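PDB 2JEP: xyloglucanase from Paenibacillus pabuli, which probably hydrolyses the beta-1,4-linked glucan backbone of xyloglucan, a plant cell wall polysaccharide, as a family 5 glycoside hydrolase. Local coordinates for residues P89-N94 with H131-N136; G123-I128 with R174-S179. One frame throughout, in Å; residues are numbered along the deposited sequence.

Contact 1. Residues P89-N94 with H131-N136; sequences PVSYLN and HGDGYN
The carboxylate of Asp133 holds two consecutive backbone amides, those of Tyr92 and Leu93, and so illustrates how one acidic side chain can order a neighbouring loop. At its root the chain is crossed at an angle by Leu93, whose CD2 methyl lies 4.3 Å from Asp133 CB and 3.9 Å from Asp133 CG. CG stands anti to the carbonyl carbon (chi1 -57°), a setting that turns the carboxylate toward the other loop. OD1 then accepts the N-H of Tyr92 through its syn lone pair, the N to OD1 distance being 2.9 Å and the bond fairly straight at 163°. The same oxygen lies near the plane of the Tyr92 ring, at its edge, and approaches Ser91 CA. OD2 takes the N-H of Leu93 at 2.7 Å from that nitrogen, again on the syn side but 29° out of the carboxylate plane, and also lies against Tyr92 CB. Since Trp142 NE1 also donates to OD2, three N-H groups hold the buried carboxylate and restrict its rotation.

Earlier in the two loops the donors belong to the later one: the amides of His131 and Gly132. Val90 O receives His131 N over 2.8 Å, in a bent bond. One residue on, Gly132 N donates to Ser91 OG at 2.9 Å, while that hydroxyl is also hydrogen-bonded to Glu53 O. At the start, Pro89 CB sits over one face of the His131 imidazole, 3.8 Å from its centroid and offset toward the rim, in a CH-pi contact. Asn129 ND2 is hydrogen-bonded to ND1 of that imidazole.

These loops follow adjacent barrel strands 85-88 and 125-128 at their C-terminal ends, the end that bears the active site in TIM-barrel enzymes; helix 106-120 borders the first loop, with Trp108 and Ile112 against Val90.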
ATOM      1  N   PRO A  89       6.936  -1.522   0.124  1.00  6.07           N
ATOM      2  CA  PRO A  89       7.173  -0.319   0.928  1.00  6.67           C
ATOM      3  C   PRO A  89       8.665   0.073   0.877  1.00  6.45           C
ATOM      4  O   PRO A  89       9.510  -0.802   1.032  1.00  6.84           O
ATOM      5  CB  PRO A  89       6.771  -0.774   2.324  1.00  7.01           C
ATOM      6  CG  PRO A  89       5.759  -1.849   2.103  1.00  6.79           C
ATOM      7  CD  PRO A  89       6.300  -2.588   0.918  1.00  6.69           C
ATOM      8  N   VAL A  90       8.958   1.357   0.671  1.00  6.60           N
ATOM      9  CA  VAL A  90      10.330   1.849   0.640  1.00  6.35           C
ATOM     10  C   VAL A  90      10.414   3.145   1.427  1.00  6.45           C
ATOM     11  O   VAL A  90       9.644   4.078   1.178  1.00  7.07           O
ATOM     12  CB  VAL A  90      10.833   2.113  -0.795  1.00  6.55           C
ATOM     13  CG1 VAL A  90      12.318   2.523  -0.768  1.00  7.54           C
ATOM     14  CG2 VAL A  90      10.649   0.896  -1.686  1.00  8.20           C
ATOM     15  N   SER A  91      11.345   3.201   2.380  1.00  6.39           N
ATOM     16  CA  SER A  91      11.656   4.458   3.065  1.00  6.79           C
ATOM     17  C   SER A  91      12.962   5.026   2.559  1.00  7.11           C
ATOM     18  O   SER A  91      13.817   4.296   2.070  1.00  8.27           O
ATOM     19  CB  SER A  91      11.765   4.222   4.581  1.00  7.50           C
ATOM     20  OG  SER A  91      10.501   3.912   5.121  1.00  7.80           O
ATOM     21  N   TYR A  92      13.108   6.343   2.688  1.00  7.69           N
ATOM     22  CA  TYR A  92      14.304   7.029   2.182  1.00  7.42           C
ATOM     23  C   TYR A  92      15.019   7.737   3.322  1.00  8.30           C
ATOM     24  O   TYR A  92      16.188   7.438   3.593  1.00  9.01           O
ATOM     25  CB  TYR A  92      13.897   7.947   1.017  1.00  7.29           C
ATOM     26  CG  TYR A  92      13.548   7.149  -0.219  1.00  7.13           C
ATOM     27  CD1 TYR A  92      14.516   6.785  -1.134  1.00  7.69           C
ATOM     28  CD2 TYR A  92      12.248   6.685  -0.440  1.00  7.02           C
ATOM     29  CE1 TYR A  92      14.225   6.020  -2.243  1.00  7.99           C
ATOM     30  CE2 TYR A  92      11.943   5.900  -1.540  1.00  7.29           C
ATOM     31  CZ  TYR A  92      12.934   5.577  -2.454  1.00  7.57           C
ATOM     32  OH  TYR A  92      12.668   4.810  -3.582  1.00  8.32           O
ATOM     33  N   LEU A  93      14.321   8.654   3.986  1.00  8.41           N
ATOM     34  CA  LEU A  93      14.752   9.216   5.268  1.00  9.47           C
ATOM     35  C   LEU A  93      16.189   9.784   5.141  1.00 10.53           C
ATOM     36  O   LEU A  93      16.449  10.585   4.233  1.00 10.44           O
ATOM     37  CB  LEU A  93      14.564   8.198   6.395  1.00  9.53           C
ATOM     38  CG  LEU A  93      13.134   7.694   6.614  1.00  9.82           C
ATOM     39  CD1 LEU A  93      13.109   6.490   7.556  1.00 10.24           C
ATOM     40  CD2 LEU A  93      12.269   8.797   7.143  1.00 10.99           C
ATOM     41  N   ASN A  94      17.118   9.363   6.006  1.00 10.65           N
ATOM     42  CA  ASN A  94      18.408  10.035   5.990  0.50 11.08           C
ATOM     43  C   ASN A  94      19.300   9.568   4.810  1.00 11.65           C
ATOM     44  O   ASN A  94      20.406  10.098   4.645  1.00 14.01           O
ATOM     45  CB  ASN A  94      19.099   9.969   7.379  0.50 10.23           C
ATOM     46  CG  ASN A  94      18.341  10.743   8.511  0.50 12.05           C
ATOM     47  OD1 ASN A  94      17.511  11.636   8.265  0.50 14.52           O
ATOM     48  ND2 ASN A  94      18.670  10.411   9.761  0.50 14.67           N
ATOM     49  N   HIS A 131       7.456   5.603   2.005  1.00  7.17           N
ATOM     50  CA  HIS A 131       6.657   4.986   3.069  1.00  7.40           C
ATOM     51  C   HIS A 131       6.832   5.641   4.440  1.00  7.75           C
ATOM     52  O   HIS A 131       5.983   6.452   4.878  1.00  9.26           O
ATOM     53  CB  HIS A 131       6.958   3.477   3.082  1.00  7.67           C
ATOM     54  CG  HIS A 131       5.953   2.651   3.812  1.00  7.61           C
ATOM     55  ND1 HIS A 131       4.928   1.985   3.169  1.00  8.42           N
ATOM     56  CD2 HIS A 131       5.824   2.363   5.129  1.00  8.61           C
ATOM     57  CE1 HIS A 131       4.223   1.313   4.062  1.00  9.31           C
ATOM     58  NE2 HIS A 131       4.732   1.539   5.262  1.00  9.32           N
ATOM     59  N   GLY A 132       7.934   5.348   5.128  1.00  7.35           N
ATOM     60  CA  GLY A 132       8.104   5.898   6.481  1.00  7.79           C
ATOM     61  C   GLY A 132       8.214   7.418   6.519  1.00  7.79           C
ATOM     62  O   GLY A 132       7.899   8.061   7.522  1.00  8.12           O
ATOM     63  N   ASP A 133       8.697   7.992   5.407  1.00  8.10           N
ATOM     64  CA  ASP A 133       8.993   9.398   5.348  1.00  7.93           C
ATOM     65  C   ASP A 133       7.789  10.287   5.617  1.00  8.08           C
ATOM     66  O   ASP A 133       7.964  11.440   5.988  1.00  8.11           O
ATOM     67  CB  ASP A 133       9.540   9.760   3.970  1.00  8.11           C
ATOM     68  CG  ASP A 133      10.776   8.971   3.588  1.00  8.05           C
ATOM     69  OD1 ASP A 133      10.708   7.722   3.550  1.00  8.46           O
ATOM     70  OD2 ASP A 133      11.835   9.612   3.325  1.00  8.62           O
ATOM     71  N   GLY A 134       6.583   9.782   5.397  1.00  7.64           N
ATOM     72  CA  GLY A 134       5.381  10.580   5.586  1.00  8.01           C
ATOM     73  C   GLY A 134       4.778  10.595   6.968  1.00  7.54           C
ATOM     74  O   GLY A 134       3.774  11.283   7.178  1.00  8.27           O
ATOM     75  N   TYR A 135       5.396   9.879   7.915  1.00  7.90           N
ATOM     76  CA  TYR A 135       4.875   9.810   9.277  1.00  8.29           C
ATOM     77  C   TYR A 135       5.544  10.774  10.252  1.00  8.74           C
ATOM     78  O   TYR A 135       6.764  10.805  10.382  1.00  8.67           O
ATOM     79  CB  TYR A 135       5.078   8.434   9.838  1.00  7.69           C
ATOM     80  CG  TYR A 135       4.227   7.305   9.263  1.00  7.24           C
ATOM     81  CD1 TYR A 135       2.855   7.300   9.420  1.00  6.94           C
ATOM     82  CD2 TYR A 135       4.831   6.212   8.664  1.00  7.41           C
ATOM     83  CE1 TYR A 135       2.080   6.245   8.947  1.00  7.11           C
ATOM     84  CE2 TYR A 135       4.088   5.149   8.204  1.00  7.07           C
ATOM     85  CZ  TYR A 135       2.713   5.158   8.351  1.00  7.43           C
ATOM     86  OH  TYR A 135       1.990   4.070   7.898  1.00  8.08           O
ATOM     87  N   ASN A 136       4.712  11.497  11.001  1.00  9.03           N
ATOM     88  CA  ASN A 136       5.183  12.299  12.132  1.00 10.18           C
ATOM     89  C   ASN A 136       5.924  11.450  13.159  1.00 11.48           C
ATOM     90  O   ASN A 136       6.899  11.913  13.740  1.00 13.96           O
ATOM     91  CB  ASN A 136       4.007  13.022  12.814  1.00 10.20           C
ATOM     92  CG  ASN A 136       3.552  14.240  12.059  1.00  9.59           C
ATOM     93  OD1 ASN A 136       2.610  14.171  11.229  1.00 12.19           O
ATOM     94  ND2 ASN A 136       4.195  15.344  12.300  1.00  8.34           N
TER

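Contact 2. Residues G123-I128 with R174-S179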
ATOM      1  N   GLY A 123       7.524 -11.435 -13.889  1.00 10.59           N
ATOM      2  CA  GLY A 123       6.269 -11.173 -14.583  1.00 10.28           C
ATOM      3  C   GLY A 123       5.199 -10.558 -13.695  1.00 10.28           C
ATOM      4  O   GLY A 123       4.054 -10.426 -14.118  1.00 11.49           O
ATOM      5  N   LEU A 124       5.565 -10.179 -12.468  1.00  9.62           N
ATOM      6  CA  LEU A 124       4.586  -9.653 -11.514  1.00  8.90           C
ATOM      7  C   LEU A 124       4.405  -8.152 -11.697  1.00  8.71           C
ATOM      8  O   LEU A 124       5.303  -7.474 -12.178  1.00  9.47           O
ATOM      9  CB  LEU A 124       5.084  -9.932 -10.096  1.00  9.20           C
ATOM     10  CG  LEU A 124       5.245 -11.416  -9.765  1.00  8.40           C
ATOM     11  CD1 LEU A 124       6.004 -11.590  -8.466  1.00 10.10           C
ATOM     12  CD2 LEU A 124       3.897 -12.148  -9.690  1.00 12.81           C
ATOM     13  N   TYR A 125       3.248  -7.640 -11.290  1.00  8.16           N
ATOM     14  CA  TYR A 125       3.074  -6.215 -11.093  1.00  8.36           C
ATOM     15  C   TYR A 125       3.807  -5.843  -9.802  1.00  7.98           C
ATOM     16  O   TYR A 125       3.863  -6.643  -8.853  1.00  8.46           O
ATOM     17  CB  TYR A 125       1.592  -5.860 -10.974  1.00  8.90           C
ATOM     18  CG  TYR A 125       0.925  -5.719 -12.319  1.00  9.43           C
ATOM     19  CD1 TYR A 125       0.436  -6.828 -13.008  1.00 10.82           C
ATOM     20  CD2 TYR A 125       0.801  -4.481 -12.918  1.00  9.76           C
ATOM     21  CE1 TYR A 125      -0.133  -6.689 -14.272  1.00 12.73           C
ATOM     22  CE2 TYR A 125       0.220  -4.339 -14.156  1.00 12.37           C
ATOM     23  CZ  TYR A 125      -0.241  -5.430 -14.824  1.00 11.86           C
ATOM     24  OH  TYR A 125      -0.833  -5.246 -16.079  1.00 15.41           O
ATOM     25  N   VAL A 126       4.344  -4.636  -9.778  1.00  7.38           N
ATOM     26  CA  VAL A 126       5.147  -4.167  -8.666  1.00  7.70           C
ATOM     27  C   VAL A 126       4.759  -2.735  -8.363  1.00  7.09           C
ATOM     28  O   VAL A 126       4.637  -1.927  -9.295  1.00  8.13           O
ATOM     29  CB  VAL A 126       6.651  -4.205  -9.005  1.00  7.32           C
ATOM     30  CG1 VAL A 126       7.489  -3.798  -7.784  1.00  9.48           C
ATOM     31  CG2 VAL A 126       7.064  -5.582  -9.517  1.00 10.08           C
ATOM     32  N   ILE A 127       4.564  -2.430  -7.073  1.00  6.89           N
ATOM     33  CA  ILE A 127       4.296  -1.069  -6.633  1.00  7.05           C
ATOM     34  C   ILE A 127       5.443  -0.649  -5.710  1.00  6.85           C
ATOM     35  O   ILE A 127       5.772  -1.394  -4.785  1.00  7.62           O
ATOM     36  CB  ILE A 127       2.975  -0.986  -5.837  1.00  7.16           C
ATOM     37  CG1 ILE A 127       1.781  -1.476  -6.671  1.00  7.86           C
ATOM     38  CG2 ILE A 127       2.759   0.442  -5.279  1.00  8.47           C
ATOM     39  CD1 ILE A 127       0.522  -1.751  -5.850  1.00  9.06           C
ATOM     40  N   ILE A 128       6.044   0.517  -5.955  1.00  6.55           N
ATOM     41  CA  ILE A 128       7.030   1.105  -5.038  1.00  7.46           C
ATOM     42  C   ILE A 128       6.513   2.461  -4.574  1.00  6.75           C
ATOM     43  O   ILE A 128       5.869   3.183  -5.332  1.00  7.57           O
ATOM     44  CB  ILE A 128       8.441   1.245  -5.636  1.00  7.42           C
ATOM     45  CG1 ILE A 128       8.457   2.101  -6.898  1.00  8.09           C
ATOM     46  CG2 ILE A 128       9.017  -0.130  -5.851  1.00  8.58           C
ATOM     47  CD1 ILE A 128       9.864   2.319  -7.465  1.00  9.59           C
ATOM     48  N   ARG A 174       3.999  -2.772 -15.828  1.00  9.63           N
ATOM     49  CA  ARG A 174       3.929  -3.624 -14.642  0.50  9.40           C
ATOM     50  C   ARG A 174       4.528  -2.952 -13.406  1.00  9.09           C
ATOM     51  O   ARG A 174       4.259  -3.395 -12.300  1.00  9.59           O
ATOM     52  CB  ARG A 174       4.528  -5.009 -14.876  0.50 10.04           C
ATOM     53  CG  ARG A 174       3.557  -5.936 -15.629  0.50 10.16           C
ATOM     54  CD  ARG A 174       4.028  -7.391 -15.687  0.50  9.90           C
ATOM     55  NE  ARG A 174       5.257  -7.536 -16.475  0.50  9.84           N
ATOM     56  CZ  ARG A 174       6.490  -7.664 -15.983  0.50 10.83           C
ATOM     57  NH1 ARG A 174       6.703  -7.631 -14.677  0.50 10.31           N
ATOM     58  NH2 ARG A 174       7.537  -7.798 -16.814  0.50 11.48           N
ATOM     59  N   LEU A 175       5.326  -1.895 -13.578  1.00  8.02           N
ATOM     60  CA  LEU A 175       5.824  -1.124 -12.442  1.00  8.19           C
ATOM     61  C   LEU A 175       4.959   0.128 -12.248  1.00  7.51           C
ATOM     62  O   LEU A 175       4.815   0.968 -13.149  1.00  8.03           O
ATOM     63  CB  LEU A 175       7.294  -0.742 -12.636  1.00  8.29           C
ATOM     64  CG  LEU A 175       7.897   0.063 -11.482  1.00  9.07           C
ATOM     65  CD1 LEU A 175       7.874  -0.695 -10.141  1.00  8.89           C
ATOM     66  CD2 LEU A 175       9.333   0.486 -11.832  1.00  8.87           C
ATOM     67  N   ILE A 176       4.386   0.223 -11.049  1.00  6.67           N
ATOM     68  CA  ILE A 176       3.528   1.300 -10.601  1.00  6.41           C
ATOM     69  C   ILE A 176       4.244   2.107  -9.540  1.00  6.68           C
ATOM     70  O   ILE A 176       4.853   1.524  -8.646  1.00  7.38           O
ATOM     71  CB  ILE A 176       2.234   0.713 -10.011  1.00  7.51           C
ATOM     72  CG1 ILE A 176       1.465  -0.080 -11.082  1.00  7.96           C
ATOM     73  CG2 ILE A 176       1.341   1.810  -9.368  1.00  7.90           C
ATOM     74  CD1 ILE A 176       0.403  -1.006 -10.509  1.00  9.87           C
ATOM     75  N   PHE A 177       4.187   3.432  -9.635  1.00  7.11           N
ATOM     76  CA  PHE A 177       4.700   4.292  -8.579  1.00  6.23           C
ATOM     77  C   PHE A 177       3.522   4.762  -7.718  1.00  6.63           C
ATOM     78  O   PHE A 177       2.504   5.203  -8.258  1.00  7.13           O
ATOM     79  CB  PHE A 177       5.396   5.546  -9.115  1.00  6.94           C
ATOM     80  CG  PHE A 177       6.570   5.316 -10.042  1.00  7.87           C
ATOM     81  CD1 PHE A 177       7.320   4.159 -10.036  1.00  8.27           C
ATOM     82  CD2 PHE A 177       6.958   6.316 -10.901  1.00  8.17           C
ATOM     83  CE1 PHE A 177       8.397   4.013 -10.909  1.00  8.49           C
ATOM     84  CE2 PHE A 177       8.042   6.183 -11.746  1.00  9.06           C
ATOM     85  CZ  PHE A 177       8.750   5.021 -11.762  1.00  9.18           C
ATOM     86  N   GLU A 178       3.706   4.722  -6.398  1.00  6.38           N
ATOM     87  CA  GLU A 178       2.721   5.157  -5.404  1.00  6.49           C
ATOM     88  C   GLU A 178       3.324   6.368  -4.671  1.00  6.44           C
ATOM     89  O   GLU A 178       4.429   6.304  -4.129  1.00  6.90           O
ATOM     90  CB  GLU A 178       2.452   3.999  -4.428  1.00  6.68           C
ATOM     91  CG  GLU A 178       1.518   4.294  -3.314  1.00  6.11           C
ATOM     92  CD  GLU A 178       1.360   3.139  -2.354  1.00  7.25           C
ATOM     93  OE1 GLU A 178       2.113   2.158  -2.465  1.00  8.45           O
ATOM     94  OE2 GLU A 178       0.462   3.205  -1.483  1.00  7.22           O
ATOM     95  N   SER A 179       2.573   7.476  -4.693  1.00  6.20           N
ATOM     96  CA  SER A 179       3.140   8.762  -4.311  1.00  6.26           C
ATOM     97  C   SER A 179       3.677   8.827  -2.896  1.00  6.61           C
ATOM     98  O   SER A 179       4.676   9.498  -2.627  1.00  7.16           O
ATOM     99  CB  SER A 179       2.086   9.830  -4.478  1.00  6.75           C
ATOM    100  OG  SER A 179       0.952   9.572  -3.661  1.00  7.01           O
TER
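Arg174 NH1 serves two carbonyls, Leu124 O at 2.9 Å across the contact and Tyr120 O in the last turn of helix 106-120. Leu124 O lies in the guanidinium plane, whereas the nitrogen stands well above the plane of that carbonyl. Gly123, the C-prime residue of the Schellman motif ending this helix, lays its CA over one face of the guanidinium. In the conformer described, Arg174 CG stands anti to the carbonyl carbon (chi1 -79°) and rests centrally over the Tyr125 ring, 3.8 Å from the centroid, in a CH-pi contact; a bend at chi3 (-65°) brings the guanidinium to Gly123 and Leu124 O.

Beyond this end, parallel pairing begins: Val126 N to Arg174 O and Ile176 N to Val126 O, both 2.8 Å, then Ile128 N to Ile176 O and Glu178 N to Ile128 O. Ile127 and Ile176 lie side by side on one face, CG1 of the former 4.0 Å from CB of the latter. On the other, Ile128 CG1 meets Phe177 CD1 at 3.9 Å.

The strands are joined by a beta-alpha-beta crossover through helix 150-167, whose Trp161 meets Phe177; Met42 of helix 35-42 touches Ile127 and Ile176, and strands 85-88 and 222-225 flank the pair.

In the fold
Both contacts join successive beta-alpha units of one TIM barrel, and the chain passes directly from strand 125-128 of contact 2 towards loop 131-136 of contact 1. Their centres lie about 18 Å apart. Contact 2 belongs to the barrel wall, where a regular ladder of backbone bonds and layers of aliphatic and aromatic side chains do the joining, with a partly exposed arginine at its N-terminal edge. Contact 1, in which every touching residue is buried, lies beyond the strand ends, where no sheet continues; side-chain oxygens there replace most of the carbonyl acceptors of the ladder. Together they exemplify the division of a TIM barrel into repetitive framework and individually tailored loops.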